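PDB 1JAD: phospholipase C beta, which is a member of the PLC-beta family whose C-terminal fragment folds into long antiparallel helices and pairs with a second copy of itself. Local coordinates for residues E38-L41 / K42-E45; Y59-L62 / F63-V67; L83-E86 / L87-L90; G91-Y94 / H95-I98. One frame throughout, in Å; residues are numbered along the deposited sequence.

Interaction 1: residues E38-L41 / K42-E45; sequences EKEL and KELE
Lys42 runs past Glu38, one turn back on the same helix. Its CG touches the backbone: Lys42 CG lies 3.5 Å from Glu38 O. Beyond CG the lysine chain is fully extended. Glu38 has its CG anti to the backbone N (chi1 -176°) and then bends at chi2, which brings its carboxylate to the side of the lysine. The two side chains cross at about a right angle. Glu38 OE2 therefore meets methylene carbons, with Lys42 CE 3.9 Å away. Lys42 NZ stays 5.0 Å from Glu38 OE2, so any attraction between the charges is loose. Glu43 packs back over the carbonyl of Lys39. Glu43 CG is 3.2 Å from Lys39 O, and Glu43 N bonds to the same oxygen at 3.1 Å. Glu43 OE2 also comes within 3.3 Å of Lys39 O. Both are acceptors, so this approach gives no bond. Leu41 takes part mainly through its carbonyl. Leu41 O accepts Glu45 N at 3.2 Å. The Leu41 side chain packs on Lys102 and His105 of helix 75-155. Leu44 touches Arg101 of that helix, which also forms a salt bridge with Glu40. The contact spans two turns of an amphipathic helix in an antiparallel helical bundle, with leucines against the next helix and Lys42 at the surface.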
loop_
_atom_site.group_PDB
_atom_site.type_symbol
_atom_site.label_atom_id
_atom_site.label_comp_id
_atom_site.label_asym_id
_atom_site.label_seq_id
_atom_site.Cartn_x
_atom_site.Cartn_y
_atom_site.Cartn_z
ATOM N N GLU A 38 18.166 -12.522 -12.580
ATOM C CA GLU A 38 19.578 -12.855 -12.719
ATOM C C GLU A 38 19.851 -13.501 -14.070
ATOM O O GLU A 38 20.986 -13.512 -14.548
ATOM C CB GLU A 38 20.040 -13.775 -11.590
ATOM C CG GLU A 38 21.533 -14.082 -11.642
ATOM C CD GLU A 38 22.382 -12.819 -11.759
ATOM O OE1 GLU A 38 22.322 -11.963 -10.848
ATOM O OE2 GLU A 38 23.110 -12.681 -12.769
ATOM N N LYS A 39 18.808 -14.046 -14.683
ATOM C CA LYS A 39 18.940 -14.654 -15.997
ATOM C C LYS A 39 19.092 -13.509 -16.985
ATOM O O LYS A 39 19.923 -13.554 -17.888
ATOM C CB LYS A 39 17.689 -15.464 -16.341
ATOM C CG LYS A 39 17.506 -16.723 -15.503
ATOM C CD LYS A 39 18.564 -17.766 -15.836
ATOM C CE LYS A 39 18.469 -18.204 -17.299
ATOM N NZ LYS A 39 17.141 -18.812 -17.632
ATOM N N GLU A 40 18.276 -12.477 -16.796
ATOM C CA GLU A 40 18.307 -11.299 -17.653
ATOM C C GLU A 40 19.674 -10.612 -17.643
ATOM O O GLU A 40 20.109 -10.077 -18.666
ATOM C CB GLU A 40 17.230 -10.299 -17.217
ATOM C CG GLU A 40 15.802 -10.735 -17.498
ATOM C CD GLU A 40 14.776 -9.766 -16.918
ATOM O OE1 GLU A 40 14.944 -8.538 -17.104
ATOM O OE2 GLU A 40 13.791 -10.230 -16.289
ATOM N N LEU A 41 20.345 -10.616 -16.493
ATOM C CA LEU A 41 21.656 -9.987 -16.393
ATOM C C LEU A 41 22.732 -10.734 -17.182
ATOM O O LEU A 41 23.669 -10.117 -17.693
ATOM C CB LEU A 41 22.097 -9.872 -14.931
ATOM C CG LEU A 41 21.313 -8.972 -13.974
ATOM C CD1 LEU A 41 22.016 -8.953 -12.620
ATOM C CD2 LEU A 41 21.230 -7.557 -14.533
ATOM N N LYS A 42 22.611 -12.058 -17.272
ATOM C CA LYS A 42 23.590 -12.856 -18.005
ATOM C C LYS A 42 23.368 -12.740 -19.508
ATOM O O LYS A 42 24.321 -12.797 -20.286
ATOM C CB LYS A 42 23.524 -14.318 -17.563
ATOM C CG LYS A 42 23.935 -14.514 -16.113
ATOM C CD LYS A 42 23.853 -15.969 -15.673
ATOM C CE LYS A 42 24.196 -16.107 -14.192
ATOM N NZ LYS A 42 24.102 -17.512 -13.717
ATOM N N GLU A 43 22.110 -12.569 -19.906
ATOM C CA GLU A 43 21.759 -12.415 -21.312
ATOM C C GLU A 43 22.321 -11.094 -21.822
ATOM O O GLU A 43 22.856 -11.024 -22.932
ATOM C CB GLU A 43 20.244 -12.439 -21.475
ATOM C CG GLU A 43 19.617 -13.760 -21.055
ATOM C CD GLU A 43 18.097 -13.726 -21.091
ATOM O OE1 GLU A 43 17.537 -13.407 -22.168
ATOM O OE2 GLU A 43 17.466 -14.024 -20.048
ATOM N N LEU A 44 22.190 -10.045 -21.012
ATOM C CA LEU A 44 22.723 -8.731 -21.364
ATOM C C LEU A 44 24.233 -8.848 -21.512
ATOM O O LEU A 44 24.839 -8.219 -22.379
ATOM C CB LEU A 44 22.417 -7.702 -20.270
ATOM C CG LEU A 44 20.999 -7.159 -20.095
ATOM C CD1 LEU A 44 20.945 -6.276 -18.851
ATOM C CD2 LEU A 44 20.595 -6.372 -21.336
ATOM N N GLU A 45 24.834 -9.656 -20.646
ATOM C CA GLU A 45 26.270 -9.864 -20.673
ATOM C C GLU A 45 26.675 -10.610 -21.943
ATOM O O GLU A 45 27.770 -10.411 -22.464
ATOM C CB GLU A 45 26.711 -10.655 -19.443
ATOM C CG GLU A 45 28.197 -10.938 -19.401
ATOM C CD GLU A 45 28.574 -11.843 -18.249
ATOM O OE1 GLU A 45 29.771 -12.184 -18.118
ATOM O OE2 GLU A 45 27.671 -12.219 -17.472
#

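Interaction 2: residues Y59-L62 / F63-V67; sequences YSVL and FLEPV
Tyr59 (chi1 -81°) and Phe63 (chi1 -86°) share nearly the same first torsion, and this carries both rings to one flank of the helix, a turn apart. They meet as a T-shaped pair. The edge of Tyr59 points at a face of Phe63, with the ring planes at 83° and the ring centroids of Tyr59 and Phe63 5.9 Å apart. The closest ring atoms are Tyr59 CD2 and Phe63 CZ, at 4.3 Å. Tyr59 CD2 stands over the rim of the phenylalanine ring, not its centre. Leu62 adds a second layer: its CD1 lies 4.1 Å above the centre of the Tyr59 ring. The Phe63 side chain also presses on the backbone, with Phe63 CG 3.2 Å from Tyr59 O. That oxygen accepts Phe63 N. Leu64 N makes a straighter bond to Ser60 O, at 3.1 Å. The next link is different. Glu65 N reaches Leu62 O, three residues back, in a weak bond of 3.4 Å. Val61 and Glu65 lie side by side and point the same way, with Val61 CG1 3.7 Å from Glu65 OE1. Outside this turn, Tyr59 OH bonds to Glu86, and Phe63 packs on Leu79 of helix 75-155 and on Tyr241, Met242 and Val245 of helix 161-245. Here the C-terminal part of helix 28-64 passes into a loop, and an aromatic pair sits between the helices of a three-helix bundle.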
loop_
_atom_site.group_PDB
_atom_site.type_symbol
_atom_site.label_atom_id
_atom_site.label_comp_id
_atom_site.label_asym_id
_atom_site.label_seq_id
_atom_site.Cartn_x
_atom_site.Cartn_y
_atom_site.Cartn_z
ATOM N N TYR A 59 37.041 -4.841 -37.338
ATOM C CA TYR A 59 38.359 -4.241 -37.497
ATOM C C TYR A 59 39.426 -5.226 -37.934
ATOM O O TYR A 59 40.599 -4.874 -38.030
ATOM C CB TYR A 59 38.799 -3.532 -36.218
ATOM C CG TYR A 59 38.185 -2.164 -36.090
ATOM C CD1 TYR A 59 36.808 -2.005 -35.919
ATOM C CD2 TYR A 59 38.973 -1.020 -36.220
ATOM C CE1 TYR A 59 36.230 -0.738 -35.886
ATOM C CE2 TYR A 59 38.408 0.249 -36.191
ATOM C CZ TYR A 59 37.036 0.385 -36.027
ATOM O OH TYR A 59 36.476 1.646 -36.037
ATOM N N SER A 60 39.016 -6.463 -38.190
ATOM C CA SER A 60 39.938 -7.487 -38.661
ATOM C C SER A 60 40.025 -7.191 -40.151
ATOM O O SER A 60 41.107 -7.100 -40.729
ATOM C CB SER A 60 39.342 -8.882 -38.473
ATOM O OG SER A 60 38.792 -9.038 -37.182
ATOM N N VAL A 61 38.848 -7.040 -40.752
ATOM C CA VAL A 61 38.708 -6.745 -42.167
ATOM C C VAL A 61 39.347 -5.395 -42.488
ATOM O O VAL A 61 40.229 -5.306 -43.341
ATOM C CB VAL A 61 37.207 -6.706 -42.568
ATOM C CG1 VAL A 61 37.059 -6.412 -44.049
ATOM C CG2 VAL A 61 36.550 -8.026 -42.229
ATOM N N LEU A 62 38.905 -4.352 -41.791
ATOM C CA LEU A 62 39.421 -3.006 -42.008
ATOM C C LEU A 62 40.945 -2.932 -41.923
ATOM O O LEU A 62 41.597 -2.359 -42.797
ATOM C CB LEU A 62 38.793 -2.042 -40.999
ATOM C CG LEU A 62 37.264 -1.962 -41.054
ATOM C CD1 LEU A 62 36.748 -0.953 -40.039
ATOM C CD2 LEU A 62 36.833 -1.565 -42.452
ATOM N N PHE A 63 41.507 -3.518 -40.871
ATOM C CA PHE A 63 42.951 -3.520 -40.671
ATOM C C PHE A 63 43.747 -4.232 -41.757
ATOM O O PHE A 63 44.659 -3.648 -42.345
ATOM C CB PHE A 63 43.294 -4.142 -39.311
ATOM C CG PHE A 63 43.253 -3.169 -38.163
ATOM C CD1 PHE A 63 43.244 -3.629 -36.851
ATOM C CD2 PHE A 63 43.266 -1.795 -38.389
ATOM C CE1 PHE A 63 43.250 -2.732 -35.780
ATOM C CE2 PHE A 63 43.273 -0.895 -37.323
ATOM C CZ PHE A 63 43.265 -1.363 -36.017
ATOM N N LEU A 64 43.407 -5.489 -42.019
ATOM C CA LEU A 64 44.122 -6.270 -43.020
ATOM C C LEU A 64 43.708 -5.993 -44.461
ATOM O O LEU A 64 44.128 -6.700 -45.380
ATOM C CB LEU A 64 43.977 -7.760 -42.711
ATOM C CG LEU A 64 44.575 -8.155 -41.358
ATOM C CD1 LEU A 64 44.402 -9.653 -41.135
ATOM C CD2 LEU A 64 46.051 -7.766 -41.318
ATOM N N GLU A 65 42.898 -4.955 -44.657
ATOM C CA GLU A 65 42.441 -4.586 -45.991
ATOM C C GLU A 65 43.576 -3.851 -46.708
ATOM O O GLU A 65 44.171 -2.922 -46.154
ATOM C CB GLU A 65 41.212 -3.669 -45.901
ATOM C CG GLU A 65 40.488 -3.443 -47.228
ATOM C CD GLU A 65 39.775 -4.693 -47.730
ATOM O OE1 GLU A 65 38.859 -5.177 -47.026
ATOM O OE2 GLU A 65 40.127 -5.194 -48.824
ATOM N N PRO A 66 43.899 -4.264 -47.945
ATOM C CA PRO A 66 44.975 -3.595 -48.676
ATOM C C PRO A 66 44.607 -2.134 -48.841
ATOM O O PRO A 66 43.437 -1.790 -49.000
ATOM C CB PRO A 66 45.003 -4.358 -50.005
ATOM C CG PRO A 66 43.558 -4.788 -50.161
ATOM C CD PRO A 66 43.326 -5.338 -48.775
ATOM N N VAL A 67 45.606 -1.271 -48.793
ATOM C CA VAL A 67 45.353 0.148 -48.920
ATOM C C VAL A 67 45.968 0.754 -50.168
ATOM O O VAL A 67 47.100 0.434 -50.530
ATOM C CB VAL A 67 45.896 0.907 -47.691
ATOM C CG1 VAL A 67 45.776 2.402 -47.903
ATOM C CG2 VAL A 67 45.126 0.486 -46.448
#

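Interaction 3: residues L83-E86 / L87-L90; sequences LEME and LIHL
Met85, modelled as selenomethionine, folds over the ring of His89 one turn on. This is an i to i+4 contact on a helix of an antiparallel bundle. Met85 has its CG anti to the backbone N (chi1 -162°), then bends at chi2 and chi3. The chain thus curls along the helix surface. Met85 CG stands 4.0 Å above the plane of the His89 ring, toward its rim. The selenium approaches obliquely, with Met85 SE 4.6 Å from the centroid of the His89 ring, so it is not stacked squarely on the face. On its other contact the selenium meets Ile88, with Met85 SE 4.2 Å from Ile88 CB. The histidine ring also lies close to the backbone: Met85 O is over one of its faces and 3.4 Å from His89 CG. The same oxygen accepts His89 N in an almost straight bond, at 2.9 Å. This outer patch faces the second subunit, where Arg147 of the second subunit packs on Met85 and Glu144 of the second subunit on His89. Leucines meet elsewhere on the helix. Leu83 and Leu87 adopt the two common leucine shapes, with CG anti to N in Leu83 (chi1 174°) and beside N in Leu87 (chi1 -74°). Their contact is Leu83 CG to Leu87 CD1, at 4.2 Å. Leu83 packs on Tyr59 and Tyr241, and Leu87 on Leu55 and Met237. Ile88 touches Val234, and its CG1 settles on a carbonyl behind it, with Ile88 CG1 3.0 Å from Glu84 O.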
loop_
_atom_site.group_PDB
_atom_site.type_symbol
_atom_site.label_atom_id
_atom_site.label_comp_id
_atom_site.label_asym_id
_atom_site.label_seq_id
_atom_site.Cartn_x
_atom_site.Cartn_y
_atom_site.Cartn_z
ATOM N N LEU A 83 38.939 2.535 -33.370
ATOM C CA LEU A 83 38.536 1.291 -32.722
ATOM C C LEU A 83 38.321 1.562 -31.242
ATOM O O LEU A 83 37.308 1.179 -30.662
ATOM C CB LEU A 83 39.633 0.242 -32.886
ATOM C CG LEU A 83 39.435 -1.084 -32.155
ATOM C CD1 LEU A 83 38.172 -1.771 -32.644
ATOM C CD2 LEU A 83 40.648 -1.969 -32.391
ATOM N N GLU A 84 39.298 2.235 -30.645
ATOM C CA GLU A 84 39.259 2.586 -29.237
ATOM C C GLU A 84 37.999 3.346 -28.857
ATOM O O GLU A 84 37.406 3.077 -27.813
ATOM C CB GLU A 84 40.498 3.410 -28.870
ATOM C CG GLU A 84 41.787 2.599 -28.917
ATOM C CD GLU A 84 43.016 3.392 -28.503
ATOM O OE1 GLU A 84 43.011 3.981 -27.399
ATOM O OE2 GLU A 84 43.996 3.414 -29.275
HETATM N N MSE A 85 37.580 4.276 -29.710
HETATM C CA MSE A 85 36.398 5.073 -29.424
HETATM C C MSE A 85 35.090 4.299 -29.594
HETATM O O MSE A 85 34.112 4.579 -28.901
HETATM C CB MSE A 85 36.390 6.340 -30.286
HETATM C CG MSE A 85 35.441 7.430 -29.772
HETATM SE SE MSE A 85 35.781 7.957 -28.023
HETATM C CE MSE A 85 37.566 8.431 -28.138
ATOM N N GLU A 86 35.055 3.333 -30.509
ATOM C CA GLU A 86 33.842 2.544 -30.686
ATOM C C GLU A 86 33.702 1.553 -29.538
ATOM O O GLU A 86 32.596 1.113 -29.212
ATOM C CB GLU A 86 33.851 1.805 -32.019
ATOM C CG GLU A 86 33.516 2.694 -33.202
ATOM C CD GLU A 86 33.426 1.917 -34.503
ATOM O OE1 GLU A 86 32.689 0.904 -34.547
ATOM O OE2 GLU A 86 34.085 2.327 -35.485
ATOM N N LEU A 87 34.829 1.191 -28.934
ATOM C CA LEU A 87 34.798 0.296 -27.793
ATOM C C LEU A 87 34.370 1.134 -26.595
ATOM O O LEU A 87 33.542 0.705 -25.804
ATOM C CB LEU A 87 36.172 -0.330 -27.542
ATOM C CG LEU A 87 36.594 -1.415 -28.543
ATOM C CD1 LEU A 87 38.022 -1.854 -28.225
ATOM C CD2 LEU A 87 35.628 -2.602 -28.475
ATOM N N ILE A 88 34.931 2.332 -26.468
ATOM C CA ILE A 88 34.553 3.214 -25.374
ATOM C C ILE A 88 33.037 3.419 -25.419
ATOM O O ILE A 88 32.339 3.177 -24.428
ATOM C CB ILE A 88 35.232 4.590 -25.489
ATOM C CG1 ILE A 88 36.735 4.462 -25.242
ATOM C CG2 ILE A 88 34.611 5.560 -24.485
ATOM C CD1 ILE A 88 37.086 4.097 -23.828
ATOM N N HIS A 89 32.525 3.861 -26.568
ATOM C CA HIS A 89 31.092 4.069 -26.704
ATOM C C HIS A 89 30.317 2.808 -26.396
ATOM O O HIS A 89 29.275 2.858 -25.740
ATOM C CB HIS A 89 30.744 4.584 -28.100
ATOM C CG HIS A 89 31.099 6.024 -28.308
ATOM N ND1 HIS A 89 30.791 6.712 -29.463
ATOM C CD2 HIS A 89 31.723 6.912 -27.497
ATOM C CE1 HIS A 89 31.211 7.961 -29.353
ATOM N NE2 HIS A 89 31.779 8.110 -28.170
ATOM N N LEU A 90 30.815 1.667 -26.859
ATOM C CA LEU A 90 30.137 0.405 -26.572
ATOM C C LEU A 90 30.101 0.184 -25.061
ATOM O O LEU A 90 29.123 -0.328 -24.520
ATOM C CB LEU A 90 30.866 -0.771 -27.221
ATOM C CG LEU A 90 30.247 -2.110 -26.824
ATOM C CD1 LEU A 90 28.801 -2.132 -27.278
ATOM C CD2 LEU A 90 31.028 -3.259 -27.427
#

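Interaction 4: residues G91-Y94 / H95-I98; sequences GEEY and HDGI
His95 N points straight at Gly91 O, 3.0 Å away with an N-H...O angle of 179°, and Asp96, Gly97 and Ile98 make more bent bonds to the carbonyls four residues back. The His95 ring also lies by that first carbonyl, with His95 CD2 3.0 Å from Gly91 O. Tyr94 and His95 are neighbours in sequence, yet their rings pack edge to face. The tyrosine edge meets the histidine face, with the planes at 63° and the centroids of the Tyr94 and His95 rings 4.9 Å apart. The nearest ring atoms are Tyr94 CD2 and His95 CE1, at 3.6 Å. Tyr94 has its CG anti to the backbone N (chi1 172°), which leans the ring outward and forward, toward Ile98. Ile98 covers one face of it in a CH-pi contact, its CG1 4.3 Å from the centroid of the Tyr94 ring. Two like charges approach on another side: Glu93 OE2 and Asp96 OD1 are 4.2 Å apart. Nearby cations probably offset this. Asp96 forms salt bridges with Arg99 and Arg100 of its own helix and with Lys140 of the second subunit. Tyr94 and Ile98 pack on Glu45 and Leu44, while His95 touches Tyr223 and Lys226. These two turns belong to helix 75-155, the middle one in chain order of an antiparallel three-helix bundle, and touch the helices before and after it.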
loop_
_atom_site.group_PDB
_atom_site.type_symbol
_atom_site.label_atom_id
_atom_site.label_comp_id
_atom_site.label_asym_id
_atom_site.label_seq_id
_atom_site.Cartn_x
_atom_site.Cartn_y
_atom_site.Cartn_z
ATOM N N GLY A 91 31.184 0.557 -24.387
ATOM C CA GLY A 91 31.241 0.392 -22.948
ATOM C C GLY A 91 30.221 1.289 -22.275
ATOM O O GLY A 91 29.506 0.863 -21.360
ATOM N N GLU A 92 30.142 2.530 -22.747
ATOM C CA GLU A 92 29.211 3.509 -22.193
ATOM C C GLU A 92 27.755 3.056 -22.248
ATOM O O GLU A 92 27.041 3.143 -21.245
ATOM C CB GLU A 92 29.360 4.860 -22.911
ATOM C CG GLU A 92 30.704 5.565 -22.654
ATOM C CD GLU A 92 30.849 6.901 -23.393
ATOM O OE1 GLU A 92 31.827 7.630 -23.119
ATOM O OE2 GLU A 92 29.997 7.224 -24.254
ATOM N N GLU A 93 27.311 2.559 -23.401
ATOM C CA GLU A 93 25.927 2.126 -23.521
ATOM C C GLU A 93 25.714 0.808 -22.779
ATOM O O GLU A 93 24.648 0.578 -22.209
ATOM C CB GLU A 93 25.533 1.969 -25.000
ATOM C CG GLU A 93 24.041 2.257 -25.312
ATOM C CD GLU A 93 23.051 1.424 -24.481
ATOM O OE1 GLU A 93 23.072 0.174 -24.583
ATOM O OE2 GLU A 93 22.246 2.026 -23.730
ATOM N N TYR A 94 26.731 -0.051 -22.783
ATOM C CA TYR A 94 26.648 -1.348 -22.114
ATOM C C TYR A 94 26.438 -1.248 -20.596
ATOM O O TYR A 94 25.511 -1.850 -20.035
ATOM C CB TYR A 94 27.913 -2.166 -22.390
ATOM C CG TYR A 94 28.000 -3.452 -21.584
ATOM C CD1 TYR A 94 27.063 -4.475 -21.752
ATOM C CD2 TYR A 94 28.995 -3.625 -20.617
ATOM C CE1 TYR A 94 27.109 -5.634 -20.972
ATOM C CE2 TYR A 94 29.051 -4.781 -19.831
ATOM C CZ TYR A 94 28.102 -5.778 -20.010
ATOM O OH TYR A 94 28.123 -6.899 -19.199
ATOM N N HIS A 95 27.310 -0.505 -19.926
ATOM C CA HIS A 95 27.195 -0.366 -18.487
ATOM C C HIS A 95 25.949 0.424 -18.121
ATOM O O HIS A 95 25.246 0.061 -17.176
ATOM C CB HIS A 95 28.456 0.288 -17.941
ATOM C CG HIS A 95 29.689 -0.535 -18.154
ATOM N ND1 HIS A 95 29.868 -1.768 -17.564
ATOM C CD2 HIS A 95 30.786 -0.320 -18.920
ATOM C CE1 HIS A 95 31.022 -2.278 -17.957
ATOM N NE2 HIS A 95 31.598 -1.420 -18.780
ATOM N N ASP A 96 25.666 1.490 -18.871
ATOM C CA ASP A 96 24.473 2.292 -18.621
ATOM C C ASP A 96 23.271 1.361 -18.673
ATOM O O ASP A 96 22.336 1.486 -17.872
ATOM C CB ASP A 96 24.321 3.390 -19.676
ATOM C CG ASP A 96 22.983 4.119 -19.580
ATOM O OD1 ASP A 96 21.929 3.466 -19.765
ATOM O OD2 ASP A 96 22.980 5.346 -19.333
ATOM N N GLY A 97 23.312 0.427 -19.617
ATOM C CA GLY A 97 22.240 -0.540 -19.776
ATOM C C GLY A 97 22.107 -1.450 -18.571
ATOM O O GLY A 97 20.990 -1.770 -18.157
ATOM N N ILE A 98 23.239 -1.879 -18.010
ATOM C CA ILE A 98 23.222 -2.741 -16.837
ATOM C C ILE A 98 22.609 -1.921 -15.706
ATOM O O ILE A 98 21.793 -2.422 -14.926
ATOM C CB ILE A 98 24.652 -3.176 -16.429
ATOM C CG1 ILE A 98 25.310 -3.958 -17.575
ATOM C CG2 ILE A 98 24.604 -4.036 -15.172
ATOM C CD1 ILE A 98 24.571 -5.250 -17.956
#

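All four are local contacts along long helices, interaction 2 where its helix gives way to a loop. Interactions 1 and 2 share helix 28-64, with centres 33 Å apart; interactions 3 and 4 adjoin on helix 75-155. Interaction 1 is at the surface and is rich in charge. The other three are partly buried and rely more on rings and apolar groups. Two pairs of these contacts touch across the helices: Tyr59 of interaction 2 packs on Leu83 and probably hydrogen-bonds Glu86 of interaction 3, while Leu44 and Glu45 of interaction 1 pack on Tyr94 of interaction 4. Interactions 3 and 4 also reach the second subunit, the former by packing, the latter with a salt bridge too.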